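Local coordinates for glycosyl hydrolases family 2, sugar binding domain protein (Bacteroides uniformis str. 3978 T3 ii, PDB 6D1P) that probably hydrolyses the O-glycosidic bonds of glucuronides, as a family 2 beta-glucuronidase of a human gut bacterium, at residues T481-W486 with N595-V600; R489-Y494 with E550-R555; K562-M567 with T571-W576. All blocks are in the same frame, centred on the assembly; numbering follows the deposited sequence.

Contact 1 of 3, residues T481-W486 with N595-V600. With SCN (thiocyanate ion), chain I.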
loop_
_atom_site.group_PDB
_atom_site.type_symbol
_atom_site.label_atom_id
_atom_site.label_comp_id
_atom_site.label_asym_id
_atom_site.label_seq_id
_atom_site.Cartn_x
_atom_site.Cartn_y
_atom_site.Cartn_z
ATOM N N THR A 481 10.746 23.869 -26.929
ATOM C CA THR A 481 10.379 24.209 -25.563
ATOM C C THR A 481 10.657 25.692 -25.370
ATOM O O THR A 481 11.779 26.139 -25.581
ATOM C CB THR A 481 11.126 23.346 -24.529
ATOM O OG1 THR A 481 10.821 23.790 -23.200
ATOM C CG2 THR A 481 12.631 23.391 -24.716
ATOM N N ILE A 482 9.625 26.457 -24.997
ATOM C CA ILE A 482 9.740 27.906 -24.836
ATOM C C ILE A 482 8.869 28.355 -23.667
ATOM O O ILE A 482 7.636 28.397 -23.780
ATOM C CB ILE A 482 9.363 28.681 -26.111
ATOM C CG1 ILE A 482 10.342 28.381 -27.244
ATOM C CG2 ILE A 482 9.342 30.174 -25.819
ATOM C CD1 ILE A 482 9.910 28.970 -28.598
ATOM N N TRP A 483 9.509 28.766 -22.577
ATOM C CA TRP A 483 8.852 29.118 -21.323
ATOM C C TRP A 483 9.397 30.451 -20.827
ATOM O O TRP A 483 9.929 30.556 -19.719
ATOM C CB TRP A 483 9.068 28.049 -20.244
ATOM C CG TRP A 483 8.367 26.762 -20.490
ATOM C CD1 TRP A 483 8.744 25.767 -21.349
ATOM C CD2 TRP A 483 7.161 26.316 -19.854
ATOM N NE1 TRP A 483 7.837 24.728 -21.289
ATOM C CE2 TRP A 483 6.861 25.042 -20.374
ATOM C CE3 TRP A 483 6.300 26.879 -18.897
ATOM C CZ2 TRP A 483 5.730 24.325 -19.981
ATOM C CZ3 TRP A 483 5.181 26.169 -18.513
ATOM C CH2 TRP A 483 4.912 24.897 -19.047
ATOM N N ALA A 484 9.265 31.471 -21.674
ATOM C CA ALA A 484 9.704 32.820 -21.344
ATOM C C ALA A 484 9.205 33.220 -19.974
ATOM O O ALA A 484 8.013 33.133 -19.690
ATOM C CB ALA A 484 9.182 33.806 -22.395
ATOM N N GLY A 485 10.116 33.667 -19.125
ATOM C CA GLY A 485 9.740 34.061 -17.788
ATOM C C GLY A 485 9.537 32.927 -16.803
ATOM O O GLY A 485 9.385 33.196 -15.601
ATOM N N TRP A 486 9.530 31.667 -17.250
ATOM C CA TRP A 486 9.325 30.552 -16.333
ATOM C C TRP A 486 10.575 29.689 -16.225
ATOM O O TRP A 486 11.266 29.750 -15.214
ATOM C CB TRP A 486 8.107 29.698 -16.694
ATOM C CG TRP A 486 7.831 28.817 -15.518
ATOM C CD1 TRP A 486 8.037 27.454 -15.414
ATOM C CD2 TRP A 486 7.393 29.254 -14.227
ATOM N NE1 TRP A 486 7.707 27.021 -14.132
ATOM C CE2 TRP A 486 7.314 28.107 -13.391
ATOM C CE3 TRP A 486 7.043 30.503 -13.698
ATOM C CZ2 TRP A 486 6.889 28.181 -12.066
ATOM C CZ3 TRP A 486 6.622 30.566 -12.379
ATOM C CH2 TRP A 486 6.555 29.410 -11.574
ATOM N N ASN A 595 1.132 19.644 -9.861
ATOM C CA ASN A 595 1.646 20.613 -10.821
ATOM C C ASN A 595 0.683 21.796 -10.807
ATOM O O ASN A 595 -0.495 21.640 -11.134
ATOM C CB ASN A 595 1.756 19.946 -12.185
ATOM C CG ASN A 595 2.318 20.865 -13.263
ATOM O OD1 ASN A 595 1.846 21.990 -13.471
ATOM N ND2 ASN A 595 3.337 20.376 -13.965
ATOM N N GLN A 596 1.143 22.957 -10.340
ATOM C CA GLN A 596 0.264 24.106 -10.131
ATOM C C GLN A 596 0.287 25.109 -11.295
ATOM O O GLN A 596 0.099 26.313 -11.088
ATOM C CB GLN A 596 0.618 24.779 -8.807
ATOM C CG GLN A 596 0.437 23.768 -7.630
ATOM C CD GLN A 596 0.890 24.311 -6.275
ATOM O OE1 GLN A 596 1.987 23.991 -5.793
ATOM N NE2 GLN A 596 0.045 25.120 -5.650
ATOM N N LYS A 597 0.467 24.639 -12.531
ATOM C CA LYS A 597 0.437 25.531 -13.683
ATOM C C LYS A 597 -0.964 25.730 -14.259
ATOM O O LYS A 597 -1.090 26.279 -15.361
ATOM C CB LYS A 597 1.365 25.010 -14.767
ATOM C CG LYS A 597 2.835 25.139 -14.431
ATOM C CD LYS A 597 3.687 24.510 -15.555
ATOM C CE LYS A 597 5.176 24.619 -15.257
ATOM N NZ LYS A 597 5.633 23.724 -14.151
ATOM N N GLY A 598 -2.011 25.289 -13.559
ATOM C CA GLY A 598 -3.355 25.509 -14.044
ATOM C C GLY A 598 -3.787 26.954 -13.873
ATOM O O GLY A 598 -3.198 27.725 -13.119
ATOM N N VAL A 599 -4.832 27.353 -14.603
ATOM C CA VAL A 599 -5.520 28.587 -14.242
ATOM C C VAL A 599 -6.740 28.311 -13.379
ATOM O O VAL A 599 -7.457 29.251 -12.998
ATOM C CB VAL A 599 -5.891 29.442 -15.477
ATOM C CG1 VAL A 599 -4.646 30.103 -16.032
ATOM C CG2 VAL A 599 -6.573 28.610 -16.563
ATOM N N VAL A 600 -6.991 27.044 -13.047
ATOM C CA VAL A 600 -8.017 26.655 -12.088
ATOM C C VAL A 600 -7.434 25.543 -11.234
ATOM O O VAL A 600 -6.552 24.792 -11.674
ATOM C CB VAL A 600 -9.340 26.174 -12.746
ATOM C CG1 VAL A 600 -9.858 27.166 -13.802
ATOM C CG2 VAL A 600 -9.174 24.801 -13.346
HETATM S S SCN I . 12.682 28.751 -21.839
HETATM C C SCN I . 13.076 27.026 -21.929
HETATM N N SCN I . 13.136 25.844 -21.888
HETATM O O HOH W 1 7.914 24.394 -12.152
#
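K597 lays its CE against both W483 and W486, 3.6 Å from W483 CZ3 and 3.7 Å from W486 NE1, in the corner the two indoles form. The lysine chain crosses the W483 side chain at about a right angle and that of W486 at a slant. With K597 CG anti to the carbonyl carbon (chi1 -71°) and the chain extended, the bend at chi4 (71°) turns NZ off its line. W486 has CG anti to the backbone N (chi1 -167°), which sends the indole toward K597. Water 1, in the plane of that indole, accepts from W486 NE1 at 3.3 Å and from K597 NZ at 3.1 Å. The amine's main partner is D516, by a salt bridge, and Y487 OH adds a hydrogen bond. Without the chain of K597, as with an alanine here, D516 would probably lose its charged mate and a gap would open beside both indoles. N595 OD1 accepts from K597 N (3.1 Å) in an Asx turn. A thiocyanate, probably from the crystallisation liquor, has its S 3.3 Å from W483 N. This Asn-x-Lys sequence in the TIM barrel is consistent with the motif that recognises the glucuronate carboxylate in other beta-glucuronidases.

Contact 2 of 3, residues R489-Y494 with E550-R555; sequences RRFRNY and ESYIIR
F491 packs against both Y552 and R555 of helix 550-564, and most of what it makes there is apolar. Its CE2 lies 3.8 Å from Y552 CE1; the ring centroids are 5.8 Å apart with planes at 56°, an oblique pairing. The two side chains slide past each other in opposite directions, which brings Y552 OH to the edge of the phenylalanine, 3.5 Å from F491 CD2. Over one face of the F491 ring sits the carbonyl oxygen R555 O, displaced toward the rim, while R555 CB approaches F491 CZ at 4.0 Å. The ring is directed this way by chi1 of 66°, with CG set between the backbone N and the carbonyl carbon.

Polar links run beside this packing. Water 2 donates to Y552 OH at 3.1 Å and accepts from F491 N at 3.0 Å, bridging the segments; the phenol also hydrogen-bonds G485 O, its stronger partner. R555 sends its guanidinium back along its own helix, where NH1 donates to S551 O at 3.2 Å. That acceptor lies near the guanidinium plane, but the donor stands above the carbonyl plane of S551. NH2 of the same arginine forms a salt bridge with E642.

Within 489-494, N493 OD1 accepts from R490 N (3.0 Å), a bond that braces the turn preceding helix 494-503. This is side-chain packing within the TIM barrel domain: the loop between strand 477-479 and helix 494-503 is packed on helix 550-564.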
loop_
_atom_site.group_PDB
_atom_site.type_symbol
_atom_site.label_atom_id
_atom_site.label_comp_id
_atom_site.label_asym_id
_atom_site.label_seq_id
_atom_site.Cartn_x
_atom_site.Cartn_y
_atom_site.Cartn_z
ATOM N N ARG A 489 14.800 32.948 -19.094
ATOM C CA ARG A 489 14.766 34.379 -19.381
ATOM C C ARG A 489 13.512 35.047 -18.815
ATOM O O ARG A 489 12.848 34.492 -17.928
ATOM C CB ARG A 489 14.884 34.606 -20.895
ATOM C CG ARG A 489 15.960 33.723 -21.545
ATOM C CD ARG A 489 16.285 34.141 -22.976
ATOM N NE ARG A 489 16.700 35.536 -23.013
ATOM C CZ ARG A 489 16.609 36.312 -24.087
ATOM N NH1 ARG A 489 16.117 35.819 -25.221
ATOM N NH2 ARG A 489 16.998 37.583 -24.022
ATOM N N ARG A 490 13.184 36.233 -19.311
ATOM C CA ARG A 490 12.076 37.016 -18.788
ATOM C C ARG A 490 10.849 36.818 -19.670
ATOM O O ARG A 490 10.952 36.423 -20.834
ATOM C CB ARG A 490 12.468 38.496 -18.704
ATOM C CG ARG A 490 13.646 38.768 -17.744
ATOM C CD ARG A 490 14.053 40.254 -17.703
ATOM N NE ARG A 490 14.327 40.783 -19.037
ATOM C CZ ARG A 490 13.724 41.842 -19.594
ATOM N NH1 ARG A 490 12.809 42.536 -18.925
ATOM N NH2 ARG A 490 14.053 42.226 -20.835
ATOM N N PHE A 491 9.665 37.060 -19.101
ATOM C CA PHE A 491 8.492 36.894 -19.952
ATOM C C PHE A 491 8.422 37.989 -21.014
ATOM O O PHE A 491 7.831 37.777 -22.082
ATOM C CB PHE A 491 7.191 36.786 -19.122
ATOM C CG PHE A 491 6.792 38.029 -18.347
ATOM C CD1 PHE A 491 6.297 39.160 -18.997
ATOM C CD2 PHE A 491 6.816 38.024 -16.964
ATOM C CE1 PHE A 491 5.903 40.292 -18.277
ATOM C CE2 PHE A 491 6.411 39.136 -16.226
ATOM C CZ PHE A 491 5.952 40.274 -16.884
ATOM N N ARG A 492 9.078 39.123 -20.769
ATOM C CA ARG A 492 9.203 40.152 -21.794
ATOM C C ARG A 492 10.060 39.701 -22.981
ATOM O O ARG A 492 9.988 40.319 -24.052
ATOM C CB ARG A 492 9.762 41.427 -21.159
ATOM C CG ARG A 492 8.709 42.199 -20.366
ATOM C CD ARG A 492 9.321 43.264 -19.481
ATOM N NE ARG A 492 8.298 44.108 -18.847
ATOM C CZ ARG A 492 7.814 43.910 -17.618
ATOM N NH1 ARG A 492 8.237 42.891 -16.874
ATOM N NH2 ARG A 492 6.904 44.729 -17.120
ATOM N N ASN A 493 10.826 38.618 -22.842
ATOM C CA ASN A 493 11.591 38.078 -23.963
ATOM C C ASN A 493 10.775 37.162 -24.865
ATOM O O ASN A 493 11.356 36.524 -25.753
ATOM C CB ASN A 493 12.815 37.329 -23.434
ATOM C CG ASN A 493 13.742 38.233 -22.653
ATOM O OD1 ASN A 493 14.217 37.885 -21.573
ATOM N ND2 ASN A 493 14.008 39.426 -23.209
ATOM N N TYR A 494 9.450 37.105 -24.677
ATOM C CA TYR A 494 8.632 36.090 -25.340
ATOM C C TYR A 494 8.676 36.225 -26.861
ATOM O O TYR A 494 8.942 35.253 -27.575
ATOM C CB TYR A 494 7.179 36.169 -24.838
ATOM C CG TYR A 494 6.189 35.424 -25.731
ATOM C CD1 TYR A 494 6.405 34.098 -26.092
ATOM C CD2 TYR A 494 5.043 36.045 -26.205
ATOM C CE1 TYR A 494 5.517 33.425 -26.910
ATOM C CE2 TYR A 494 4.141 35.374 -27.028
ATOM C CZ TYR A 494 4.384 34.071 -27.379
ATOM O OH TYR A 494 3.496 33.396 -28.199
ATOM N N GLU A 550 0.161 34.243 -7.667
ATOM C CA GLU A 550 -0.724 34.563 -8.779
ATOM C C GLU A 550 -0.363 35.901 -9.396
ATOM O O GLU A 550 -0.554 36.095 -10.601
ATOM C CB GLU A 550 -2.183 34.560 -8.323
ATOM C CG GLU A 550 -2.674 33.162 -7.891
ATOM C CD GLU A 550 -4.197 33.031 -7.870
ATOM O OE1 GLU A 550 -4.858 33.182 -8.936
ATOM O OE2 GLU A 550 -4.733 32.771 -6.762
ATOM N N SER A 551 0.175 36.818 -8.588
ATOM C CA SER A 551 0.521 38.146 -9.079
ATOM C C SER A 551 1.521 38.060 -10.214
ATOM O O SER A 551 1.393 38.765 -11.229
ATOM C CB SER A 551 1.086 38.987 -7.942
ATOM O OG SER A 551 0.128 39.109 -6.910
ATOM N N TYR A 552 2.520 37.185 -10.065
ATOM C CA TYR A 552 3.502 37.049 -11.116
ATOM C C TYR A 552 2.878 36.428 -12.356
ATOM O O TYR A 552 2.999 36.967 -13.465
ATOM C CB TYR A 552 4.703 36.236 -10.645
ATOM C CG TYR A 552 5.644 36.008 -11.789
ATOM C CD1 TYR A 552 6.448 37.044 -12.277
ATOM C CD2 TYR A 552 5.685 34.781 -12.439
ATOM C CE1 TYR A 552 7.304 36.839 -13.370
ATOM C CE2 TYR A 552 6.532 34.572 -13.527
ATOM C CZ TYR A 552 7.343 35.600 -13.983
ATOM O OH TYR A 552 8.169 35.375 -15.061
ATOM N N ILE A 553 2.170 35.311 -12.189
ATOM C CA ILE A 553 1.753 34.583 -13.381
ATOM C C ILE A 553 0.713 35.369 -14.166
ATOM O O ILE A 553 0.599 35.207 -15.384
ATOM C CB ILE A 553 1.249 33.174 -13.024
ATOM C CG1 ILE A 553 1.512 32.227 -14.202
ATOM C CG2 ILE A 553 -0.235 33.185 -12.675
ATOM C CD1 ILE A 553 2.986 31.955 -14.447
ATOM N N ILE A 554 -0.059 36.221 -13.493
ATOM C CA ILE A 554 -1.073 37.011 -14.185
ATOM C C ILE A 554 -0.414 37.964 -15.179
ATOM O O ILE A 554 -0.827 38.073 -16.339
ATOM C CB ILE A 554 -1.936 37.746 -13.141
ATOM C CG1 ILE A 554 -3.048 36.805 -12.659
ATOM C CG2 ILE A 554 -2.476 39.067 -13.678
ATOM C CD1 ILE A 554 -3.592 37.152 -11.314
ATOM N N ARG A 555 0.658 38.623 -14.742
ATOM C CA ARG A 555 1.448 39.463 -15.620
ATOM C C ARG A 555 2.069 38.658 -16.752
ATOM O O ARG A 555 2.141 39.136 -17.892
ATOM C CB ARG A 555 2.525 40.167 -14.805
ATOM C CG ARG A 555 1.972 41.251 -13.883
ATOM C CD ARG A 555 3.031 41.709 -12.913
ATOM N NE ARG A 555 2.660 42.947 -12.243
ATOM C CZ ARG A 555 1.732 43.038 -11.292
ATOM N NH1 ARG A 555 1.059 41.958 -10.898
ATOM N NH2 ARG A 555 1.473 44.210 -10.732
HETATM O O HOH W 2 9.739 37.832 -16.161
#

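Contact 3 of 3, residues K562-M567 with T571-W576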
loop_
_atom_site.group_PDB
_atom_site.type_symbol
_atom_site.label_atom_id
_atom_site.label_comp_id
_atom_site.label_asym_id
_atom_site.label_seq_id
_atom_site.Cartn_x
_atom_site.Cartn_y
_atom_site.Cartn_z
ATOM N N LYS A 562 -0.955 39.667 -24.963
ATOM C CA LYS A 562 -0.955 40.901 -25.728
ATOM C C LYS A 562 0.099 40.857 -26.825
ATOM O O LYS A 562 -0.090 41.481 -27.874
ATOM C CB LYS A 562 -0.785 42.116 -24.818
ATOM C CG LYS A 562 0.550 42.282 -24.157
ATOM C CD LYS A 562 1.401 43.339 -24.848
ATOM C CE LYS A 562 2.618 43.669 -23.989
ATOM N NZ LYS A 562 3.540 44.639 -24.655
ATOM N N GLU A 563 1.170 40.075 -26.639
ATOM C CA GLU A 563 2.141 39.919 -27.718
ATOM C C GLU A 563 1.549 39.144 -28.884
ATOM O O GLU A 563 1.811 39.471 -30.051
ATOM C CB GLU A 563 3.408 39.244 -27.204
ATOM C CG GLU A 563 4.155 40.080 -26.170
ATOM C CD GLU A 563 4.660 41.411 -26.718
ATOM O OE1 GLU A 563 5.883 41.544 -26.923
ATOM O OE2 GLU A 563 3.831 42.326 -26.933
ATOM N N GLN A 564 0.715 38.145 -28.600
ATOM C CA GLN A 564 0.192 37.329 -29.687
ATOM C C GLN A 564 -0.652 38.127 -30.673
ATOM O O GLN A 564 -0.831 37.682 -31.812
ATOM C CB GLN A 564 -0.595 36.148 -29.124
ATOM C CG GLN A 564 0.336 35.229 -28.338
ATOM C CD GLN A 564 -0.255 33.892 -27.955
ATOM O OE1 GLN A 564 -1.392 33.569 -28.281
ATOM N NE2 GLN A 564 0.535 33.099 -27.256
ATOM N N GLU A 565 -1.171 39.288 -30.271
ATOM C CA GLU A 565 -1.966 40.100 -31.182
ATOM C C GLU A 565 -1.114 40.760 -32.260
ATOM O O GLU A 565 -1.659 41.224 -33.262
ATOM C CB GLU A 565 -2.722 41.170 -30.402
ATOM C CG GLU A 565 -3.810 40.645 -29.488
ATOM C CD GLU A 565 -4.541 41.760 -28.745
ATOM O OE1 GLU A 565 -4.336 42.960 -29.078
ATOM O OE2 GLU A 565 -5.322 41.426 -27.828
ATOM N N THR A 566 0.203 40.821 -32.069
ATOM C CA THR A 566 1.125 41.470 -32.990
ATOM C C THR A 566 2.034 40.463 -33.695
ATOM O O THR A 566 3.139 40.812 -34.113
ATOM C CB THR A 566 1.969 42.514 -32.251
ATOM O OG1 THR A 566 3.148 41.910 -31.693
ATOM C CG2 THR A 566 1.169 43.127 -31.131
ATOM N N MET A 567 1.590 39.213 -33.843
ATOM C CA MET A 567 2.395 38.158 -34.469
ATOM C C MET A 567 1.597 37.497 -35.578
ATOM O O MET A 567 0.964 36.451 -35.366
ATOM C CB MET A 567 2.841 37.113 -33.458
ATOM C CG MET A 567 3.667 37.646 -32.319
ATOM S SD MET A 567 4.234 36.273 -31.306
ATOM C CE MET A 567 4.867 37.144 -29.894
ATOM N N THR A 571 1.085 30.461 -35.951
ATOM C CA THR A 571 -0.067 29.570 -35.971
ATOM C C THR A 571 -0.860 29.684 -34.667
ATOM O O THR A 571 -2.086 29.856 -34.683
ATOM C CB THR A 571 0.381 28.129 -36.218
ATOM O OG1 THR A 571 1.318 27.731 -35.212
ATOM C CG2 THR A 571 1.035 28.018 -37.580
ATOM N N GLY A 572 -0.172 29.633 -33.531
ATOM C CA GLY A 572 -0.839 29.731 -32.248
ATOM C C GLY A 572 -0.034 29.054 -31.153
ATOM O O GLY A 572 1.127 28.680 -31.342
ATOM N N SER A 573 -0.679 28.903 -29.997
ATOM C CA SER A 573 -0.015 28.233 -28.892
ATOM C C SER A 573 -1.034 27.501 -28.029
ATOM O O SER A 573 -2.248 27.695 -28.156
ATOM C CB SER A 573 0.764 29.216 -28.037
ATOM O OG SER A 573 -0.148 30.033 -27.338
ATOM N N LEU A 574 -0.508 26.646 -27.137
ATOM C CA LEU A 574 -1.281 26.009 -26.073
ATOM C C LEU A 574 -0.533 26.238 -24.773
ATOM O O LEU A 574 0.568 25.705 -24.590
ATOM C CB LEU A 574 -1.462 24.513 -26.324
ATOM C CG LEU A 574 -1.896 24.154 -27.745
ATOM C CD1 LEU A 574 -0.703 23.632 -28.573
ATOM C CD2 LEU A 574 -3.027 23.154 -27.730
ATOM N N PHE A 575 -1.105 27.025 -23.866
ATOM C CA PHE A 575 -0.443 27.150 -22.581
ATOM C C PHE A 575 -0.634 25.864 -21.788
ATOM O O PHE A 575 -1.566 25.093 -22.028
ATOM C CB PHE A 575 -0.928 28.383 -21.806
ATOM C CG PHE A 575 -2.307 28.258 -21.200
ATOM C CD1 PHE A 575 -3.433 28.692 -21.902
ATOM C CD2 PHE A 575 -2.471 27.792 -19.890
ATOM C CE1 PHE A 575 -4.709 28.621 -21.325
ATOM C CE2 PHE A 575 -3.736 27.697 -19.306
ATOM C CZ PHE A 575 -4.856 28.120 -20.016
ATOM N N TRP A 576 0.315 25.592 -20.896
ATOM C CA TRP A 576 0.275 24.432 -20.008
ATOM C C TRP A 576 0.102 24.985 -18.605
ATOM O O TRP A 576 1.029 25.592 -18.057
ATOM C CB TRP A 576 1.544 23.588 -20.129
ATOM C CG TRP A 576 1.548 22.342 -19.259
ATOM C CD1 TRP A 576 1.782 22.278 -17.919
ATOM C CD2 TRP A 576 1.293 21.002 -19.690
ATOM N NE1 TRP A 576 1.668 20.982 -17.482
ATOM C CE2 TRP A 576 1.371 20.176 -18.547
ATOM C CE3 TRP A 576 1.009 20.419 -20.933
ATOM C CZ2 TRP A 576 1.197 18.784 -18.608
ATOM C CZ3 TRP A 576 0.817 19.045 -20.999
ATOM C CH2 TRP A 576 0.910 18.237 -19.836
HETATM O O HOH W 3 -2.629 31.147 -28.500
#
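Q564 and S573 join the C-terminal part of helix 550-564 to barrel strand 572-574, which makes this the alpha-to-beta return of a beta-alpha-beta crossover in the TIM barrel. Along the first segment, K562 comes first: its NZ lies 3.3 Å from E563 OE2 in a salt bridge whose hydrogen bond is weak, and its amine also makes a cation-pi contact with W559. E563 contributes its carbonyl oxygen, which is gripped twice, by T566 N at 2.9 Å and by T566 OG1 at 3.2 Å, the hydroxyl arriving on a lone pair in the carbonyl plane. Q564 then reaches across. CG is anti to its carbonyl carbon (chi1 -64°), and the extended chain beyond CG carries the amide to the strand. There Q564 NE2 donates to S573 OG, 3.1 Å with an N-H...O angle of 152°, the serine oxygen lying 19° out of the amide plane. A type I beta turn from Q564 to M567 reverses the chain, with M567 O held by R322. The other end of the glutamine amide is engaged as well: water 3 lies 2.7 Å from Q564 OE1, probably as donor, and 3.0 Å from S573 OG.

In the fold
All three contacts belong to the TIM barrel region. The centre of contact 1 is about 10 Å from that of contact 2 and about 14 Å from that of contact 3; contacts 2 and 3 are also about 14 Å apart. In sequence, contact 1 spans the other two, and contact 2 ends before contact 3 begins. Contacts 2 and 3 share helix 550-564, which connects the parallel strands 510-511 and 572-574, and Y494 OH probably hydrogen-bonds Q564 NE2 (3.1 Å) between them. A484 CB packs on Y494 CA (3.8 Å) between contacts 1 and 2, and W483 CH2 on W576 CB (3.8 Å) between contacts 1 and 3. Contact 1 thus packs directly on residues 489-494 and 571-576, within one domain.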